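Side-chain contacts in monoglyceride lipase (Saccharomyces cerevisiae, PDB 4ZWN), which hydrolyses monoacylglycerols to free fatty acids and glycerol, prefers monounsaturated substrates, and also takes part in the breakdown of fatty acid ethyl esters: residues Ile266-Gly269 against Gln270-Ile274; Lys311-Asn314 against Thr315-Asp319; Phe70-Thr74 against Lys75-Arg79; His176-Thr179 against Met180-Pro184. The protein carries 2 engineered substitutions. One frame throughout, in Å; residues are numbered along the deposited sequence.

Interaction 1. Residues Ile266-Gly269 against Gln270-Ile274; sequences IMHG and QDDTI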
loop_
_atom_site.group_PDB
_atom_site.type_symbol
_atom_site.label_atom_id
_atom_site.label_comp_id
_atom_site.label_asym_id
_atom_site.label_seq_id
_atom_site.Cartn_x
_atom_site.Cartn_y
_atom_site.Cartn_z
ATOM N N ILE A 266 9.977 -0.534 7.186
ATOM C CA ILE A 266 8.690 0.113 7.389
ATOM C C ILE A 266 8.888 1.608 7.573
ATOM O O ILE A 266 9.760 2.038 8.362
ATOM C CB ILE A 266 7.929 -0.473 8.597
ATOM C CG1 ILE A 266 7.480 -1.920 8.303
ATOM C CG2 ILE A 266 6.716 0.387 8.923
ATOM C CD1 ILE A 266 6.785 -2.629 9.464
ATOM N N MET A 267 8.109 2.403 6.830
ATOM C CA MET A 267 8.180 3.856 7.001
ATOM C C MET A 267 6.817 4.346 7.481
ATOM O O MET A 267 5.772 4.013 6.889
ATOM C CB MET A 267 8.592 4.533 5.727
ATOM C CG MET A 267 9.786 3.856 5.150
ATOM S SD MET A 267 10.118 4.062 3.421
ATOM C CE MET A 267 11.700 3.230 3.392
ATOM N N HIS A 268 6.829 5.142 8.546
ATOM C CA HIS A 268 5.619 5.448 9.287
ATOM C C HIS A 268 5.713 6.838 9.884
ATOM O O HIS A 268 6.657 7.127 10.616
ATOM C CB HIS A 268 5.412 4.394 10.383
ATOM C CG HIS A 268 3.998 4.273 10.855
ATOM N ND1 HIS A 268 3.433 3.062 11.191
ATOM C CD2 HIS A 268 3.025 5.202 11.030
ATOM C CE1 HIS A 268 2.179 3.247 11.554
ATOM N NE2 HIS A 268 1.904 4.534 11.465
ATOM N N GLY A 269 4.719 7.676 9.608
ATOM C CA GLY A 269 4.690 9.008 10.181
ATOM C C GLY A 269 4.526 8.944 11.686
ATOM O O GLY A 269 3.694 8.191 12.193
ATOM N N GLN A 270 5.337 9.717 12.399
ATOM C CA GLN A 270 5.301 9.718 13.850
ATOM C C GLN A 270 3.959 10.242 14.349
ATOM O O GLN A 270 3.449 9.784 15.371
ATOM C CB GLN A 270 6.451 10.556 14.409
ATOM C CG GLN A 270 6.527 10.570 15.929
ATOM C CD GLN A 270 6.838 9.205 16.513
ATOM O OE1 GLN A 270 7.958 8.707 16.395
ATOM N NE2 GLN A 270 5.845 8.595 17.152
ATOM N N ASP A 271 3.383 11.186 13.611
ATOM C CA ASP A 271 2.124 11.807 14.016
ATOM C C ASP A 271 0.911 11.134 13.380
ATOM O O ASP A 271 -0.181 11.707 13.355
ATOM C CB ASP A 271 2.129 13.294 13.665
ATOM C CG ASP A 271 3.222 14.053 14.382
ATOM O OD1 ASP A 271 3.724 13.542 15.406
ATOM O OD2 ASP A 271 3.577 15.161 13.925
ATOM N N ASP A 272 1.107 9.924 12.868
ATOM C CA ASP A 272 0.016 9.159 12.279
ATOM C C ASP A 272 -1.017 8.810 13.350
ATOM O O ASP A 272 -0.729 8.064 14.287
ATOM C CB ASP A 272 0.554 7.889 11.613
ATOM C CG ASP A 272 -0.474 7.199 10.731
ATOM O OD1 ASP A 272 -1.689 7.423 10.917
ATOM O OD2 ASP A 272 -0.062 6.416 9.851
ATOM N N THR A 273 -2.218 9.359 13.210
ATOM C CA THR A 273 -3.287 9.098 14.167
ATOM C C THR A 273 -4.370 8.227 13.546
ATOM O O THR A 273 -5.461 8.088 14.096
ATOM C CB THR A 273 -3.915 10.400 14.685
ATOM O OG1 THR A 273 -4.326 11.207 13.573
ATOM C CG2 THR A 273 -2.911 11.173 15.528
ATOM N N ILE A 274 -4.057 7.643 12.393
ATOM C CA ILE A 274 -4.953 6.696 11.742
ATOM C C ILE A 274 -4.494 5.273 12.050
ATOM O O ILE A 274 -5.231 4.493 12.652
ATOM C CB ILE A 274 -5.010 6.928 10.220
ATOM C CG1 ILE A 274 -5.578 8.320 9.928
ATOM C CG2 ILE A 274 -5.853 5.857 9.543
ATOM C CD1 ILE A 274 -5.711 8.639 8.456
HETATM O O HOH W 1 2.156 6.618 7.899
#
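His268 and Asp272 meet across a tight local turn, mostly buried, at the C-terminal end of strand 264-269 in the central sheet. Gly269 to Asp272 form a type I beta turn, in which Asp272 N donates to Gly269 O at 3.2 Å from above the carbonyl plane. The turn brings the Asp272 side chain back across that of His268 at about a right angle, with carboxylate and ring planes 60° apart. CB of Asp272 sits at the ring edge, in its plane, 3.6 Å from His268 NE2. In the alpha/beta hydrolase fold such a strand end carries the acid of the catalytic triad, and Asp272 is assigned to the charge relay, its OD2 bonded to ND1 of His302. A water bridges Gly269 N and Asp272 OD2, 3.0 Å from the latter. The other oxygen, OD1, takes Ile274 N at 2.8 Å, an Asx turn, and also the backbone N of Asn275. Exchanging Asp272 for an asparagine would probably cost His302 ND1 the carboxylate oxygen it bonds. His268 is fixed from outside, ND1 bonding to Ser280 OG and NE2 to Asn275 O.

Interaction 2. Residues Lys311-Asn314 against Thr315-Asp319; sequences KVFN and TVFND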
loop_
_atom_site.group_PDB
_atom_site.type_symbol
_atom_site.label_atom_id
_atom_site.label_comp_id
_atom_site.label_asym_id
_atom_site.label_seq_id
_atom_site.Cartn_x
_atom_site.Cartn_y
_atom_site.Cartn_z
ATOM N N LYS A 311 8.289 18.522 1.855
ATOM C CA LYS A 311 9.359 18.277 2.813
ATOM C C LYS A 311 9.310 16.838 3.310
ATOM O O LYS A 311 10.324 16.136 3.311
ATOM C CB LYS A 311 9.262 19.249 3.988
ATOM C CG LYS A 311 10.352 19.065 5.029
ATOM C CD LYS A 311 10.081 19.913 6.258
ATOM C CE LYS A 311 11.156 19.716 7.314
ATOM N NZ LYS A 311 10.893 20.542 8.525
ATOM N N VAL A 312 8.121 16.404 3.720
ATOM C CA VAL A 312 7.931 15.045 4.209
ATOM C C VAL A 312 8.190 14.009 3.117
ATOM O O VAL A 312 8.926 13.046 3.333
ATOM C CB VAL A 312 6.513 14.843 4.768
ATOM C CG1 VAL A 312 6.245 13.366 5.022
ATOM C CG2 VAL A 312 6.327 15.653 6.039
ATOM N N PHE A 313 7.597 14.217 1.944
ATOM C CA PHE A 313 7.713 13.254 0.854
ATOM C C PHE A 313 9.158 13.055 0.417
ATOM O O PHE A 313 9.591 11.925 0.192
ATOM C CB PHE A 313 6.875 13.684 -0.350
ATOM C CG PHE A 313 7.008 12.762 -1.533
ATOM C CD1 PHE A 313 6.263 11.596 -1.604
ATOM C CD2 PHE A 313 7.888 13.054 -2.563
ATOM C CE1 PHE A 313 6.389 10.741 -2.683
ATOM C CE2 PHE A 313 8.018 12.202 -3.641
ATOM C CZ PHE A 313 7.266 11.042 -3.701
ATOM N N ASN A 314 9.896 14.153 0.290
ATOM C CA ASN A 314 11.291 14.086 -0.124
ATOM C C ASN A 314 12.129 13.264 0.844
ATOM O O ASN A 314 12.897 12.401 0.425
ATOM C CB ASN A 314 11.878 15.491 -0.267
ATOM C CG ASN A 314 11.297 16.245 -1.447
ATOM O OD1 ASN A 314 10.864 15.642 -2.430
ATOM N ND2 ASN A 314 11.281 17.570 -1.355
ATOM N N THR A 315 11.967 13.530 2.137
ATOM C CA THR A 315 12.678 12.791 3.176
ATOM C C THR A 315 12.304 11.312 3.143
ATOM O O THR A 315 13.164 10.432 3.231
ATOM C CB THR A 315 12.368 13.355 4.578
ATOM O OG1 THR A 315 12.654 14.760 4.609
ATOM C CG2 THR A 315 13.195 12.641 5.638
ATOM N N VAL A 316 11.008 11.052 3.006
ATOM C CA VAL A 316 10.492 9.691 3.008
ATOM C C VAL A 316 10.910 8.924 1.754
ATOM O O VAL A 316 11.375 7.786 1.844
ATOM C CB VAL A 316 8.953 9.691 3.144
ATOM C CG1 VAL A 316 8.388 8.331 2.833
ATOM C CG2 VAL A 316 8.551 10.120 4.552
ATOM N N PHE A 317 10.767 9.549 0.588
ATOM C CA PHE A 317 11.113 8.887 -0.668
ATOM C C PHE A 317 12.612 8.644 -0.812
ATOM O O PHE A 317 13.030 7.615 -1.346
ATOM C CB PHE A 317 10.621 9.692 -1.872
ATOM C CG PHE A 317 11.137 9.174 -3.185
ATOM C CD1 PHE A 317 10.602 8.028 -3.747
ATOM C CD2 PHE A 317 12.172 9.818 -3.845
ATOM C CE1 PHE A 317 11.081 7.541 -4.951
ATOM C CE2 PHE A 317 12.656 9.333 -5.046
ATOM C CZ PHE A 317 12.110 8.192 -5.598
ATOM N N ASN A 318 13.421 9.596 -0.355
ATOM C CA ASN A 318 14.869 9.444 -0.438
ATOM C C ASN A 318 15.357 8.247 0.361
ATOM O O ASN A 318 16.292 7.559 -0.052
ATOM C CB ASN A 318 15.580 10.711 0.036
ATOM C CG ASN A 318 15.508 11.829 -0.980
ATOM O OD1 ASN A 318 15.213 11.595 -2.154
ATOM N ND2 ASN A 318 15.781 13.052 -0.537
ATOM N N ASP A 319 14.725 7.992 1.500
ATOM C CA ASP A 319 15.099 6.838 2.305
ATOM C C ASP A 319 14.746 5.553 1.566
ATOM O O ASP A 319 15.505 4.586 1.587
ATOM C CB ASP A 319 14.422 6.883 3.676
ATOM C CG ASP A 319 15.034 7.925 4.594
ATOM O OD1 ASP A 319 16.165 8.375 4.309
ATOM O OD2 ASP A 319 14.391 8.291 5.601
#
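Phe313 and Phe317, one helical turn apart, form the tightly packed side of this contact within helix 310-326. Their side chains run side by side and point the same way, CG in each standing opposite the backbone N (chi1 177° and 171°). The ring planes are almost parallel, 5° apart, yet slid so far past each other that they barely overlap, with centroids separated by 5.8 Å. Over one face of the Phe313 ring lies instead the CB of Phe317, a CH-pi contact at 4.2 Å from CB to the ring centroid and offset toward the rim. His83 of helix 78-86 meets both rings edge-to-face, which ties the pair to the neighbouring helix. Beside this aromatic pair, Val312 CG1 touches Val316 CG2 at 4.0 Å, and Val316 also packs on Tyr297, Ile304 and Phe305. This is the i to i+4 spacing of an alpha helix laid against the sheet of an alpha/beta hydrolase: the inward residues recur on one face, and the main-chain bonds, such as Phe317 N to Phe313 O at 2.7 Å, keep them in step. The other flank is looser and polar. Lys311 has a fully extended chain and is exposed, as are Asn314 and Asn318. Here Thr315 turns its hydroxyl back on the helix: OG1 donates to Lys311 O at 3.0 Å. Thr315 N donates to the same Lys311 O at 3.3 Å, so that two bonds from one residue grip this oxygen, arriving from opposite faces of the carbonyl plane.

Interaction 3. Residues Phe70-Thr74 against Lys75-Arg79; sequences FGEYT and KIQFR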
loop_
_atom_site.group_PDB
_atom_site.type_symbol
_atom_site.label_atom_id
_atom_site.label_comp_id
_atom_site.label_asym_id
_atom_site.label_seq_id
_atom_site.Cartn_x
_atom_site.Cartn_y
_atom_site.Cartn_z
ATOM N N PHE A 70 -6.951 1.347 1.374
ATOM C CA PHE A 70 -8.394 1.503 1.281
ATOM C C PHE A 70 -8.746 2.924 0.854
ATOM O O PHE A 70 -8.247 3.893 1.426
ATOM C CB PHE A 70 -9.051 1.162 2.621
ATOM C CG PHE A 70 -10.554 1.252 2.606
ATOM C CD1 PHE A 70 -11.303 0.424 1.784
ATOM C CD2 PHE A 70 -11.217 2.152 3.426
ATOM C CE1 PHE A 70 -12.686 0.500 1.771
ATOM C CE2 PHE A 70 -12.599 2.232 3.420
ATOM C CZ PHE A 70 -13.334 1.406 2.590
ATOM N N GLY A 71 -9.588 3.040 -0.169
ATOM C CA GLY A 71 -10.009 4.339 -0.661
ATOM C C GLY A 71 -9.089 4.955 -1.696
ATOM O O GLY A 71 -9.411 5.989 -2.283
ATOM N N GLU A 72 -7.941 4.324 -1.921
ATOM C CA GLU A 72 -6.961 4.836 -2.869
ATOM C C GLU A 72 -7.119 4.206 -4.251
ATOM O O GLU A 72 -7.927 3.296 -4.442
ATOM C CB GLU A 72 -5.541 4.602 -2.347
ATOM C CG GLU A 72 -5.180 5.426 -1.117
ATOM C CD GLU A 72 -3.723 5.272 -0.731
ATOM O OE1 GLU A 72 -3.085 4.305 -1.202
ATOM O OE2 GLU A 72 -3.211 6.119 0.035
ATOM N N TYR A 73 -6.339 4.703 -5.206
ATOM C CA TYR A 73 -6.332 4.190 -6.575
ATOM C C TYR A 73 -5.079 4.706 -7.289
ATOM O O TYR A 73 -4.214 5.310 -6.655
ATOM C CB TYR A 73 -7.613 4.589 -7.328
ATOM C CG TYR A 73 -7.810 6.081 -7.495
ATOM C CD1 TYR A 73 -8.120 6.887 -6.408
ATOM C CD2 TYR A 73 -7.699 6.679 -8.743
ATOM C CE1 TYR A 73 -8.296 8.245 -6.551
ATOM C CE2 TYR A 73 -7.879 8.039 -8.898
ATOM C CZ TYR A 73 -8.172 8.819 -7.797
ATOM O OH TYR A 73 -8.354 10.176 -7.939
ATOM N N THR A 74 -4.984 4.465 -8.595
ATOM C CA THR A 74 -3.763 4.751 -9.356
ATOM C C THR A 74 -3.205 6.167 -9.175
ATOM O O THR A 74 -2.015 6.331 -8.912
ATOM C CB THR A 74 -3.983 4.524 -10.862
ATOM O OG1 THR A 74 -5.067 5.344 -11.317
ATOM C CG2 THR A 74 -4.300 3.062 -11.142
ATOM N N LYS A 75 -4.061 7.177 -9.310
ATOM C CA LYS A 75 -3.628 8.576 -9.250
ATOM C C LYS A 75 -2.929 8.921 -7.935
ATOM O O LYS A 75 -2.020 9.754 -7.909
ATOM C CB LYS A 75 -4.822 9.518 -9.464
ATOM C CG LYS A 75 -4.479 11.003 -9.353
ATOM C CD LYS A 75 -5.698 11.887 -9.577
ATOM C CE LYS A 75 -5.985 12.077 -11.059
ATOM N NZ LYS A 75 -4.882 12.815 -11.733
ATOM N N ILE A 76 -3.352 8.281 -6.850
ATOM C CA ILE A 76 -2.767 8.544 -5.539
ATOM C C ILE A 76 -1.284 8.171 -5.526
ATOM O O ILE A 76 -0.475 8.817 -4.861
ATOM C CB ILE A 76 -3.513 7.778 -4.425
ATOM C CG1 ILE A 76 -5.008 8.106 -4.466
ATOM C CG2 ILE A 76 -2.942 8.116 -3.052
ATOM C CD1 ILE A 76 -5.322 9.575 -4.251
ATOM N N GLN A 77 -0.922 7.142 -6.284
ATOM C CA GLN A 77 0.466 6.701 -6.321
ATOM C C GLN A 77 1.262 7.337 -7.461
ATOM O O GLN A 77 2.401 6.945 -7.713
ATOM C CB GLN A 77 0.534 5.177 -6.420
ATOM C CG GLN A 77 0.782 4.495 -5.085
ATOM C CD GLN A 77 -0.263 4.853 -4.047
ATOM O OE1 GLN A 77 -0.019 5.660 -3.149
ATOM N NE2 GLN A 77 -1.438 4.247 -4.163
ATOM N N PHE A 78 0.671 8.323 -8.136
ATOM C CA PHE A 78 1.365 9.037 -9.208
ATOM C C PHE A 78 2.660 9.672 -8.716
ATOM O O PHE A 78 3.705 9.544 -9.351
ATOM C CB PHE A 78 0.476 10.125 -9.817
ATOM C CG PHE A 78 -0.497 9.619 -10.845
ATOM C CD1 PHE A 78 -0.619 8.261 -11.100
ATOM C CD2 PHE A 78 -1.279 10.504 -11.567
ATOM C CE1 PHE A 78 -1.516 7.795 -12.048
ATOM C CE2 PHE A 78 -2.172 10.045 -12.517
ATOM C CZ PHE A 78 -2.290 8.689 -12.756
ATOM N N ARG A 79 2.571 10.364 -7.585
ATOM C CA ARG A 79 3.706 11.067 -7.001
ATOM C C ARG A 79 4.875 10.113 -6.759
ATOM O O ARG A 79 6.028 10.441 -7.036
ATOM C CB ARG A 79 3.278 11.744 -5.697
ATOM C CG ARG A 79 4.189 12.847 -5.184
ATOM C CD ARG A 79 3.609 13.418 -3.891
ATOM N NE ARG A 79 4.377 14.539 -3.353
ATOM C CZ ARG A 79 4.073 15.174 -2.224
ATOM N NH1 ARG A 79 3.017 14.797 -1.512
ATOM N NH2 ARG A 79 4.823 16.184 -1.802
HETATM O O HOH W 2 -0.346 6.456 -0.190
HETATM O O HOH W 3 -2.097 2.847 -6.367
#
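The Tyr73 ring is flanked by two aliphatic chains, both oblique to it. Lys75 runs alongside, its CB 3.4 Å from Tyr73 CE2, whereas Ile76 crosses at about a right angle and sets CG1 3.9 Å from Tyr73 CD1. A chi1 of 62° puts CG of Tyr73 between the backbone N and the carbonyl carbon, which turns the ring to the side where Lys75 and Ile76 follow. With an alanine here the flank beside Lys75 CB and Ile76 CG1 is likely to open, and Asp223 to lose the phenolic hydroxyl that bonds it. Thr74 O approaches the Phe78 ring obliquely at CD1, and Lys75 CA lies over the centre of one face of that ring, 3.4 Å above the plane. The remaining flat groups are polar: the Glu72 carboxylate and Gln77 amide planes are 38° apart, joined by a weak bond from Gln77 NE2 to Glu72 OE1 at 3.4 Å. A water spans Glu72 OE2 and Gln77 OE1, adding a second link, while Glu72 OE1 also takes Gly69 N. This is a 3-10 turn leading into a helix, with Gln77 at the N-cap position and Gln77 N bonded to Thr74 O at 3.0 Å. The loop and 3-10 turn link strand 62-67 to helix 78-86; Glu72 touches His143 and Gln77 touches Trp141 on strand 138-143, Thr74 and Phe78 rest on Met49 of strand 44-51, and Lys75 reaches Phe219 of helix 214-222.

Interaction 4. Residues His176-Thr179 against Met180-Pro184; sequences HPHT and MYNKP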
loop_
_atom_site.group_PDB
_atom_site.type_symbol
_atom_site.label_atom_id
_atom_site.label_comp_id
_atom_site.label_asym_id
_atom_site.label_seq_id
_atom_site.Cartn_x
_atom_site.Cartn_y
_atom_site.Cartn_z
ATOM N N HIS A 176 -4.945 3.506 15.420
ATOM C CA HIS A 176 -4.581 4.449 16.467
ATOM C C HIS A 176 -5.812 4.774 17.306
ATOM O O HIS A 176 -6.911 4.887 16.761
ATOM C CB HIS A 176 -3.993 5.718 15.844
ATOM C CG HIS A 176 -3.382 6.662 16.832
ATOM N ND1 HIS A 176 -4.134 7.521 17.604
ATOM C CD2 HIS A 176 -2.089 6.892 17.164
ATOM C CE1 HIS A 176 -3.331 8.236 18.372
ATOM N NE2 HIS A 176 -2.085 7.873 18.125
ATOM N N PRO A 177 -5.637 4.916 18.633
ATOM C CA PRO A 177 -6.741 5.203 19.560
ATOM C C PRO A 177 -7.626 6.368 19.115
ATOM O O PRO A 177 -8.839 6.332 19.316
ATOM C CB PRO A 177 -6.016 5.545 20.864
ATOM C CG PRO A 177 -4.765 4.749 20.800
ATOM C CD PRO A 177 -4.359 4.742 19.348
ATOM N N HIS A 178 -7.018 7.381 18.508
ATOM C CA HIS A 178 -7.756 8.535 18.013
ATOM C C HIS A 178 -8.804 8.127 16.983
ATOM O O HIS A 178 -9.917 8.652 16.975
ATOM C CB HIS A 178 -6.795 9.552 17.408
ATOM C CG HIS A 178 -7.469 10.763 16.850
ATOM N ND1 HIS A 178 -7.929 10.830 15.551
ATOM C CD2 HIS A 178 -7.758 11.961 17.413
ATOM C CE1 HIS A 178 -8.473 12.015 15.341
ATOM N NE2 HIS A 178 -8.381 12.719 16.452
ATOM N N THR A 179 -8.444 7.184 16.118
ATOM C CA THR A 179 -9.365 6.696 15.098
ATOM C C THR A 179 -10.435 5.781 15.699
ATOM O O THR A 179 -11.607 5.857 15.327
ATOM C CB THR A 179 -8.610 5.951 13.974
ATOM O OG1 THR A 179 -7.797 6.885 13.251
ATOM C CG2 THR A 179 -9.586 5.295 13.003
ATOM N N MET A 180 -10.037 4.927 16.638
ATOM C CA MET A 180 -10.982 4.002 17.258
ATOM C C MET A 180 -12.017 4.735 18.113
ATOM O O MET A 180 -13.181 4.337 18.162
ATOM C CB MET A 180 -10.242 2.964 18.100
ATOM C CG MET A 180 -9.187 2.194 17.322
ATOM S SD MET A 180 -8.420 0.864 18.271
ATOM C CE MET A 180 -9.768 -0.312 18.325
ATOM N N TYR A 181 -11.594 5.808 18.775
ATOM C CA TYR A 181 -12.499 6.621 19.585
ATOM C C TYR A 181 -13.475 7.445 18.741
ATOM O O TYR A 181 -14.653 7.550 19.078
ATOM C CB TYR A 181 -11.703 7.557 20.500
ATOM C CG TYR A 181 -11.343 6.961 21.846
ATOM C CD1 TYR A 181 -10.429 5.922 21.948
ATOM C CD2 TYR A 181 -11.910 7.449 23.017
ATOM C CE1 TYR A 181 -10.094 5.379 23.175
ATOM C CE2 TYR A 181 -11.581 6.913 24.246
ATOM C CZ TYR A 181 -10.672 5.878 24.319
ATOM O OH TYR A 181 -10.337 5.339 25.538
ATOM N N ASN A 182 -12.987 8.026 17.649
ATOM C CA ASN A 182 -13.804 8.924 16.836
ATOM C C ASN A 182 -14.591 8.222 15.741
ATOM O O ASN A 182 -15.590 8.746 15.254
ATOM C CB ASN A 182 -12.935 10.005 16.204
ATOM C CG ASN A 182 -12.415 10.989 17.218
ATOM O OD1 ASN A 182 -11.206 11.126 17.396
ATOM N ND2 ASN A 182 -13.323 11.685 17.892
ATOM N N LYS A 183 -14.141 7.040 15.347
ATOM C CA LYS A 183 -14.849 6.284 14.324
ATOM C C LYS A 183 -15.150 4.871 14.809
ATOM O O LYS A 183 -14.623 3.901 14.265
ATOM C CB LYS A 183 -14.039 6.259 13.027
ATOM C CG LYS A 183 -13.873 7.639 12.398
ATOM C CD LYS A 183 -13.081 7.581 11.107
ATOM C CE LYS A 183 -13.062 8.936 10.414
ATOM N NZ LYS A 183 -14.419 9.341 9.954
ATOM N N PRO A 184 -16.023 4.754 15.826
ATOM C CA PRO A 184 -16.329 3.470 16.463
ATOM C C PRO A 184 -16.984 2.492 15.496
ATOM O O PRO A 184 -16.970 1.284 15.737
ATOM C CB PRO A 184 -17.292 3.860 17.587
ATOM C CG PRO A 184 -17.968 5.071 17.080
ATOM C CD PRO A 184 -16.916 5.822 16.312
#
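A chi1 of 179° swings the His178 ring beside the side chain of Asn182, one turn on; in His176, a chi1 of -171° sets the ring at the start of helix 177-182. His176 is the N-cap: its ND1 accepts from His178 N at 3.0 Å, the donor tilted 18° from the ring plane, so one of the first helical amides finds a partner in the cap side chain. Pro177 follows directly, its CD lying over one face of the His176 ring, offset toward the rim. The main chain then settles into helical bonding. Met180 N meets His176 O at 3.1 Å in the carbonyl plane, and Tyr181 N meets Pro177 O at 2.9 Å. Pro177 O also lies at the edge of the Tyr181 ring, 3.1 Å from Tyr181 CD1. The helix is short and lies at the surface, and most of these side chains are exposed. Thr179 is the buried exception: its OG1 bonds Thr273 O, which pins the helix to the loop that carries Asp272, assigned to the charge relay. His176 likewise packs on Thr273 and Asp276. At the far end the chain leaves helical geometry at Lys183, whose NZ bonds Thr203 O. Its backbone still closes the last turn, with Lys183 N donating to Thr179 O at 2.8 Å.

In the fold
Interactions 1 and 3 are buried, interaction 2 is partly buried, and interaction 4 lies on the surface. Interaction 1 is the meeting point of two others: Met267 packs against the helix of interaction 2, and the loop of interaction 1 bonds the start of helix 177-182, Thr273 O to Thr179 OG1 and Ile274 O to His176 N. Interaction 3 joins interaction 2 through Arg79 against Phe313, but touches neither 1 nor 4. The chemistry follows the place. Near the residues assigned to catalysis, 266-274 and 70-79 rely on carboxylates and bound water; within helix 310-326 aromatic and aliphatic groups face inward, and the exposed helix 177-182 depends mainly on main-chain bonds and a capping histidine.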